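PDB 6A5K: histone-lysine N-methyltransferase, H3 lysine-9 specific SUVH6 from Arabidopsis thaliana, which transfers methyl groups from S-adenosylmethionine to histone H3 at lysine 9 and probably recognises DNA methylated outside CG sites. Local coordinates for residues 10-13 with 14-17; 50-54 with 55-59; 413-416 with 417-421. The protein carries 1 engineered substitution. One frame throughout, in Å; residues are numbered along the deposited sequence.

Contact 1: 10-13 with 14-17; sequences VKET and LRLF
Arg15 reaches back over the preceding turn of helix 5-29 toward Lys11 and Glu12, and its guanidinium is the flat group that both of them meet. With CG opposite the backbone N (chi1 -162°) and a bend at chi3, NH1 of Arg15 comes to 3.8 Å from Glu12 CG, obliquely to the guanidinium plane, while NH2 of Arg15 stands 4.0 Å from Lys11 CB. Lys11 O lies over one guanidinium face, displaced toward its rim. The planes of the Glu12 carboxylate and the Arg15 guanidinium are 57° apart and Glu12 OE2 remains 4.9 Å from Arg15 NH1; the methylene, not the charge, does the touching. Elsewhere on the helix, Val10 CG1 and Leu14 CD1 make a loose apolar contact at 4.4 Å. Backbone bonds four residues apart, such as Leu14 N to Val10 O at 3.0 Å and Phe17 N to Thr13 O at 2.9 Å, establish a regular helix. Lys11 NZ sits 5.1 Å from Arg15 NH2, but each cation has other company: Lys11 NZ bonds to Ser458, Arg15 NE to the Gln483 carbonyl, and Arg15 NH2 forms a salt bridge with Asp484, a negative charge that probably offsets the nearness of the two cations.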
loop_
_atom_site.group_PDB
_atom_site.type_symbol
_atom_site.label_atom_id
_atom_site.label_comp_id
_atom_site.label_asym_id
_atom_site.label_seq_id
_atom_site.Cartn_x
_atom_site.Cartn_y
_atom_site.Cartn_z
ATOM N N VAL A 10 -13.938 -3.807 -1.063
ATOM C CA VAL A 10 -13.444 -2.462 -0.788
ATOM C C VAL A 10 -12.004 -2.287 -1.289
ATOM O O VAL A 10 -11.688 -1.327 -2.022
ATOM C CB VAL A 10 -13.516 -2.148 0.716
ATOM C CG1 VAL A 10 -12.731 -0.873 1.053
ATOM C CG2 VAL A 10 -14.980 -2.022 1.162
ATOM N N LYS A 11 -11.135 -3.230 -0.923
ATOM C CA LYS A 11 -9.730 -3.102 -1.306
ATOM C C LYS A 11 -9.556 -3.143 -2.825
ATOM O O LYS A 11 -8.804 -2.350 -3.390
ATOM C CB LYS A 11 -8.876 -4.189 -0.632
ATOM C CG LYS A 11 -8.772 -4.006 0.886
ATOM C CD LYS A 11 -7.562 -4.733 1.478
ATOM C CE LYS A 11 -7.706 -6.243 1.402
ATOM N NZ LYS A 11 -6.649 -6.939 2.200
ATOM N N GLU A 12 -10.262 -4.051 -3.486
ATOM C CA GLU A 12 -10.166 -4.163 -4.938
ATOM C C GLU A 12 -10.757 -2.948 -5.652
ATOM O O GLU A 12 -10.304 -2.579 -6.739
ATOM C CB GLU A 12 -10.852 -5.437 -5.420
ATOM C CG GLU A 12 -10.100 -6.701 -5.009
ATOM C CD GLU A 12 -10.867 -7.965 -5.330
ATOM O OE1 GLU A 12 -11.930 -7.864 -5.974
ATOM O OE2 GLU A 12 -10.409 -9.057 -4.936
ATOM N N THR A 13 -11.766 -2.325 -5.051
ATOM C CA THR A 13 -12.350 -1.126 -5.655
ATOM C C THR A 13 -11.346 0.021 -5.596
ATOM O O THR A 13 -11.162 0.751 -6.581
ATOM C CB THR A 13 -13.675 -0.728 -4.959
ATOM O OG1 THR A 13 -14.617 -1.801 -5.092
ATOM C CG2 THR A 13 -14.271 0.532 -5.589
ATOM N N LEU A 14 -10.680 0.171 -4.450
ATOM C CA LEU A 14 -9.650 1.206 -4.332
ATOM C C LEU A 14 -8.460 0.920 -5.254
ATOM O O LEU A 14 -7.863 1.839 -5.825
ATOM C CB LEU A 14 -9.168 1.339 -2.885
ATOM C CG LEU A 14 -10.193 1.798 -1.843
ATOM C CD1 LEU A 14 -9.553 1.851 -0.448
ATOM C CD2 LEU A 14 -10.765 3.138 -2.223
ATOM N N ARG A 15 -8.128 -0.360 -5.391
ATOM C CA ARG A 15 -7.018 -0.791 -6.239
ATOM C C ARG A 15 -7.328 -0.462 -7.705
ATOM O O ARG A 15 -6.479 0.068 -8.440
ATOM C CB ARG A 15 -6.764 -2.295 -6.034
ATOM C CG ARG A 15 -5.418 -2.798 -6.500
ATOM C CD ARG A 15 -5.189 -4.242 -6.040
ATOM N NE ARG A 15 -5.147 -4.354 -4.583
ATOM C CZ ARG A 15 -5.687 -5.359 -3.900
ATOM N NH1 ARG A 15 -6.316 -6.336 -4.537
ATOM N NH2 ARG A 15 -5.597 -5.393 -2.578
ATOM N N LEU A 16 -8.556 -0.758 -8.120
ATOM C CA LEU A 16 -9.031 -0.425 -9.458
ATOM C C LEU A 16 -8.969 1.087 -9.697
ATOM O O LEU A 16 -8.462 1.552 -10.724
ATOM C CB LEU A 16 -10.459 -0.936 -9.654
ATOM C CG LEU A 16 -11.069 -0.786 -11.047
ATOM C CD1 LEU A 16 -10.361 -1.709 -12.045
ATOM C CD2 LEU A 16 -12.573 -1.058 -11.004
ATOM N N PHE A 17 -9.474 1.850 -8.729
ATOM C CA PHE A 17 -9.431 3.306 -8.809
ATOM C C PHE A 17 -8.007 3.836 -9.028
ATOM O O PHE A 17 -7.759 4.634 -9.943
ATOM C CB PHE A 17 -10.020 3.927 -7.539
ATOM C CG PHE A 17 -9.826 5.408 -7.454
ATOM C CD1 PHE A 17 -10.601 6.266 -8.218
ATOM C CD2 PHE A 17 -8.871 5.949 -6.606
ATOM C CE1 PHE A 17 -10.432 7.634 -8.141
ATOM C CE2 PHE A 17 -8.697 7.318 -6.524
ATOM C CZ PHE A 17 -9.478 8.161 -7.297
#

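Contact 2: 50-54 with 55-59; sequences TILKR and NGKFL
Lys53 and Phe58 meet because the lysine sets CG opposite its backbone N (chi1 171°) and then bends at chi2 and chi3, which brings CE over one face of the Phe58 ring, 4.0 Å above its plane and toward the rim. The two side chains cross at about a right angle. Nearer the backbone, Lys53 CB makes an off-centre CH-pi contact, 4.2 Å from the Phe58 ring centroid and 30° from the ring normal, while Leu52 CB comes to the ring edge at 4.1 Å from Phe58 CE1. Asn55 places CG beside its own N, and this torsion lets its amide turn back on the helix: ND2 donates to Ile51 O at 2.7 Å, almost straight (171°) and in the amide plane. Asn55 N reaches the same Ile51 O at 3.2 Å from the opposite face of that carbonyl, leaving the oxygen gripped by two donors of one residue. Here helix 44-54 ends in a Schellman motif, with Gly56 as its C-prime residue at positive phi. Its two bonds are Lys57 N to Leu52 O at 2.9 Å and Gly56 N to Lys53 O at 3.1 Å, the latter donor standing above the carbonyl plane. Lys53 lies along the Phe58 ring, and with an alanine there the gap opened beside Leu52 CB would probably leave the lysine chain free to turn. A water accepts from Phe58 N and donates to Lys53 O, carrying the bonding one residue beyond the motif.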
loop_
_atom_site.group_PDB
_atom_site.type_symbol
_atom_site.label_atom_id
_atom_site.label_comp_id
_atom_site.label_asym_id
_atom_site.label_seq_id
_atom_site.Cartn_x
_atom_site.Cartn_y
_atom_site.Cartn_z
ATOM N N THR A 50 -15.165 9.370 -12.443
ATOM C CA THR A 50 -16.217 9.358 -13.454
ATOM C C THR A 50 -16.289 8.000 -14.141
ATOM O O THR A 50 -17.383 7.447 -14.339
ATOM C CB THR A 50 -16.004 10.460 -14.511
ATOM O OG1 THR A 50 -16.169 11.743 -13.895
ATOM C CG2 THR A 50 -17.008 10.317 -15.641
ATOM N N ILE A 51 -15.121 7.454 -14.482
ATOM C CA ILE A 51 -15.065 6.153 -15.150
ATOM C C ILE A 51 -15.644 5.037 -14.274
ATOM O O ILE A 51 -16.451 4.225 -14.738
ATOM C CB ILE A 51 -13.619 5.808 -15.569
ATOM C CG1 ILE A 51 -13.174 6.753 -16.697
ATOM C CG2 ILE A 51 -13.518 4.364 -16.035
ATOM C CD1 ILE A 51 -11.687 6.727 -16.966
ATOM N N LEU A 52 -15.264 5.013 -13.003
ATOM C CA LEU A 52 -15.795 4.006 -12.088
ATOM C C LEU A 52 -17.302 4.173 -11.871
ATOM O O LEU A 52 -18.040 3.193 -11.767
ATOM C CB LEU A 52 -15.054 4.057 -10.746
ATOM C CG LEU A 52 -13.876 3.094 -10.577
ATOM C CD1 LEU A 52 -12.665 3.477 -11.420
ATOM C CD2 LEU A 52 -13.493 2.979 -9.110
ATOM N N LYS A 53 -17.753 5.418 -11.801
ATOM C CA LYS A 53 -19.174 5.708 -11.635
ATOM C C LYS A 53 -20.002 5.176 -12.811
ATOM O O LYS A 53 -21.008 4.485 -12.614
ATOM C CB LYS A 53 -19.393 7.216 -11.480
ATOM C CG LYS A 53 -20.847 7.648 -11.527
ATOM C CD LYS A 53 -21.625 7.100 -10.346
ATOM C CE LYS A 53 -21.940 8.195 -9.346
ATOM N NZ LYS A 53 -22.694 7.674 -8.171
ATOM N N ARG A 54 -19.572 5.487 -14.030
ATOM C CA ARG A 54 -20.339 5.095 -15.214
ATOM C C ARG A 54 -20.394 3.572 -15.377
ATOM O O ARG A 54 -21.346 3.037 -15.942
ATOM C CB ARG A 54 -19.744 5.741 -16.469
ATOM C CG ARG A 54 -19.726 7.266 -16.446
ATOM C CD ARG A 54 -20.995 7.894 -17.048
ATOM N NE ARG A 54 -22.225 7.528 -16.347
ATOM C CZ ARG A 54 -22.765 8.240 -15.363
ATOM N NH1 ARG A 54 -22.183 9.358 -14.948
ATOM N NH2 ARG A 54 -23.888 7.827 -14.789
ATOM N N ASN A 55 -19.374 2.885 -14.866
ATOM C CA ASN A 55 -19.281 1.433 -14.967
ATOM C C ASN A 55 -19.836 0.692 -13.751
ATOM O O ASN A 55 -19.627 -0.510 -13.602
ATOM C CB ASN A 55 -17.828 1.025 -15.193
ATOM C CG ASN A 55 -17.357 1.307 -16.610
ATOM O OD1 ASN A 55 -17.458 0.451 -17.489
ATOM N ND2 ASN A 55 -16.848 2.514 -16.840
ATOM N N GLY A 56 -20.537 1.414 -12.882
ATOM C CA GLY A 56 -21.218 0.805 -11.754
ATOM C C GLY A 56 -20.324 0.298 -10.632
ATOM O O GLY A 56 -20.686 -0.656 -9.940
ATOM N N LYS A 57 -19.173 0.936 -10.430
ATOM C CA LYS A 57 -18.188 0.423 -9.477
ATOM C C LYS A 57 -18.251 1.074 -8.093
ATOM O O LYS A 57 -17.525 0.657 -7.193
ATOM C CB LYS A 57 -16.765 0.587 -10.028
ATOM C CG LYS A 57 -16.539 -0.080 -11.383
ATOM C CD LYS A 57 -16.730 -1.584 -11.304
ATOM C CE LYS A 57 -16.438 -2.225 -12.648
ATOM N NZ LYS A 57 -16.811 -3.665 -12.701
ATOM N N PHE A 58 -19.082 2.099 -7.923
ATOM C CA PHE A 58 -19.215 2.730 -6.607
ATOM C C PHE A 58 -19.891 1.772 -5.630
ATOM O O PHE A 58 -20.786 1.010 -6.015
ATOM C CB PHE A 58 -20.024 4.028 -6.684
ATOM C CG PHE A 58 -19.222 5.238 -7.068
ATOM C CD1 PHE A 58 -18.222 5.158 -8.024
ATOM C CD2 PHE A 58 -19.497 6.470 -6.495
ATOM C CE1 PHE A 58 -17.499 6.281 -8.384
ATOM C CE2 PHE A 58 -18.776 7.596 -6.853
ATOM C CZ PHE A 58 -17.773 7.497 -7.800
ATOM N N LEU A 59 -19.466 1.823 -4.372
ATOM C CA LEU A 59 -20.064 1.010 -3.317
ATOM C C LEU A 59 -20.988 1.868 -2.457
ATOM O O LEU A 59 -20.736 3.062 -2.267
ATOM C CB LEU A 59 -18.980 0.356 -2.449
ATOM C CG LEU A 59 -17.917 -0.476 -3.182
ATOM C CD1 LEU A 59 -16.937 -1.149 -2.203
ATOM C CD2 LEU A 59 -18.555 -1.513 -4.085
HETATM O O HOH W 1 -21.332 3.395 -9.808
#

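Contact 3: 413-416 with 417-421; sequences LAQG and MSELM
The Gln415 amide and the Glu419 carboxylate are the flat groups here, and they are not stacked: their planes are 61° apart, the side chains cross at about a right angle, and Gln415 NE2 stays 4.1 Å from Glu419 OE1. What comes nearest the amide is Ser418 OG, which stands above one face of it, closest to the nitrogen end, 3.3 Å from Gln415 NE2. Gln415 attains this position with chi1 at -109°, away from a staggered value, and a bend at chi2 that curls the amide over the next turn; a crystal neighbour also touches this residue, so the lattice may share in its pose. Ser418 takes chi1 75°, which puts OG between its backbone N and carbonyl carbon and directs the hydroxyl back at the preceding turn. There Ser418 OG donates to Gln415 O at 2.6 Å, in the carbonyl plane and on a lone pair. The same Gln415 O accepts Glu419 N at 3.0 Å, nearly along the C=O axis, so two donors share one helical carbonyl from different directions.

Met417, modelled as selenomethionine, runs obliquely to Leu413, with its SE 4.1 Å from Leu413 CG. Its CG presses on Leu413 O at 3.0 Å, a tight approach beside the regular bond from Met417 N to Leu413 O at 2.9 Å. Leu420 is buried with the help of Val20 of helix 5-29 and Ile51 and Leu52 of helix 44-54. Apolar residues packed against neighbouring helices, with Gln415, Ser418 and Glu419 on the exposed side, mark helix 412-420 as a short amphipathic helix of the SET region, its serine bonding to the carbonyl three residues back.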
loop_
_atom_site.group_PDB
_atom_site.type_symbol
_atom_site.label_atom_id
_atom_site.label_comp_id
_atom_site.label_asym_id
_atom_site.label_seq_id
_atom_site.Cartn_x
_atom_site.Cartn_y
_atom_site.Cartn_z
ATOM N N LEU A 413 -6.260 -7.287 -12.564
ATOM C CA LEU A 413 -6.422 -5.847 -12.600
ATOM C C LEU A 413 -6.378 -5.335 -14.030
ATOM O O LEU A 413 -7.229 -4.555 -14.424
ATOM C CB LEU A 413 -5.349 -5.162 -11.748
ATOM C CG LEU A 413 -5.603 -3.687 -11.413
ATOM C CD1 LEU A 413 -6.868 -3.538 -10.584
ATOM C CD2 LEU A 413 -4.418 -3.095 -10.672
ATOM N N ALA A 414 -5.399 -5.789 -14.804
ATOM C CA ALA A 414 -5.291 -5.397 -16.210
ATOM C C ALA A 414 -6.593 -5.673 -16.965
ATOM O O ALA A 414 -7.022 -4.881 -17.806
ATOM C CB ALA A 414 -4.129 -6.120 -16.875
ATOM N N GLN A 415 -7.235 -6.787 -16.640
ATOM C CA GLN A 415 -8.487 -7.138 -17.296
ATOM C C GLN A 415 -9.616 -6.190 -16.881
ATOM O O GLN A 415 -10.285 -5.600 -17.741
ATOM C CB GLN A 415 -8.860 -8.590 -16.990
ATOM C CG GLN A 415 -8.712 -9.534 -18.172
ATOM C CD GLN A 415 -9.130 -8.909 -19.489
ATOM O OE1 GLN A 415 -8.330 -8.812 -20.422
ATOM N NE2 GLN A 415 -10.383 -8.457 -19.565
ATOM N N GLY A 416 -9.825 -6.044 -15.574
ATOM C CA GLY A 416 -10.862 -5.140 -15.084
ATOM C C GLY A 416 -10.723 -3.735 -15.654
ATOM O O GLY A 416 -11.696 -3.069 -16.032
HETATM N N MSE A 417 -9.475 -3.298 -15.745
HETATM C CA MSE A 417 -9.165 -1.980 -16.278
HETATM C C MSE A 417 -9.418 -1.880 -17.775
HETATM O O MSE A 417 -9.883 -0.847 -18.260
HETATM C CB MSE A 417 -7.722 -1.635 -15.965
HETATM C CG MSE A 417 -7.467 -1.539 -14.477
HETATM SE SE MSE A 417 -5.783 -0.663 -14.195
HETATM C CE MSE A 417 -6.223 0.913 -15.201
ATOM N N SER A 418 -9.119 -2.948 -18.508
ATOM C CA SER A 418 -9.421 -2.965 -19.934
ATOM C C SER A 418 -10.926 -2.852 -20.131
ATOM O O SER A 418 -11.394 -2.248 -21.096
ATOM C CB SER A 418 -8.897 -4.235 -20.601
ATOM O OG SER A 418 -9.718 -5.338 -20.280
ATOM N N GLU A 419 -11.682 -3.443 -19.209
ATOM C CA GLU A 419 -13.136 -3.325 -19.245
ATOM C C GLU A 419 -13.607 -1.909 -18.939
ATOM O O GLU A 419 -14.609 -1.459 -19.491
ATOM C CB GLU A 419 -13.784 -4.302 -18.264
ATOM C CG GLU A 419 -13.383 -5.745 -18.474
ATOM C CD GLU A 419 -14.190 -6.692 -17.613
ATOM O OE1 GLU A 419 -14.001 -7.922 -17.744
ATOM O OE2 GLU A 419 -15.017 -6.200 -16.810
ATOM N N LEU A 420 -12.898 -1.207 -18.062
ATOM C CA LEU A 420 -13.299 0.162 -17.727
ATOM C C LEU A 420 -13.144 1.161 -18.880
ATOM O O LEU A 420 -14.006 2.018 -19.081
ATOM C CB LEU A 420 -12.521 0.669 -16.516
ATOM C CG LEU A 420 -12.910 0.018 -15.195
ATOM C CD1 LEU A 420 -12.220 0.739 -14.064
ATOM C CD2 LEU A 420 -14.413 0.054 -15.012
HETATM N N MSE A 421 -12.052 1.067 -19.631
HETATM C CA MSE A 421 -11.858 1.969 -20.762
HETATM C C MSE A 421 -11.437 1.220 -22.020
HETATM O O MSE A 421 -12.257 0.976 -22.906
HETATM C CB MSE A 421 -10.828 3.048 -20.419
HETATM C CG MSE A 421 -9.626 2.541 -19.662
HETATM SE SE MSE A 421 -8.984 3.845 -18.349
HETATM C CE MSE A 421 -7.494 2.848 -17.702
#

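Overall arrangement
The three contacts follow in series along the chain, on helix 5-29, at the end of helix 44-54, and on helix 412-420, yet their centres lie only 11 to 13 Å apart. Each touches the other two: Phe17 CB of contact 1 meets Leu52 CD2 of contact 2 at 3.9 Å, Leu16 CD1 of contact 1 meets Met417 CG of contact 3 at 3.8 Å, and Asn55 CB of contact 2 meets Leu420 CD2 of contact 3 at 3.6 Å. The N-terminal helices therefore pack directly on a helix of the SET region. Contacts 1 and 2 also touch helix 81-87 in the SRA range, consistent with a structural link between DNA-binding and methyltransferase parts.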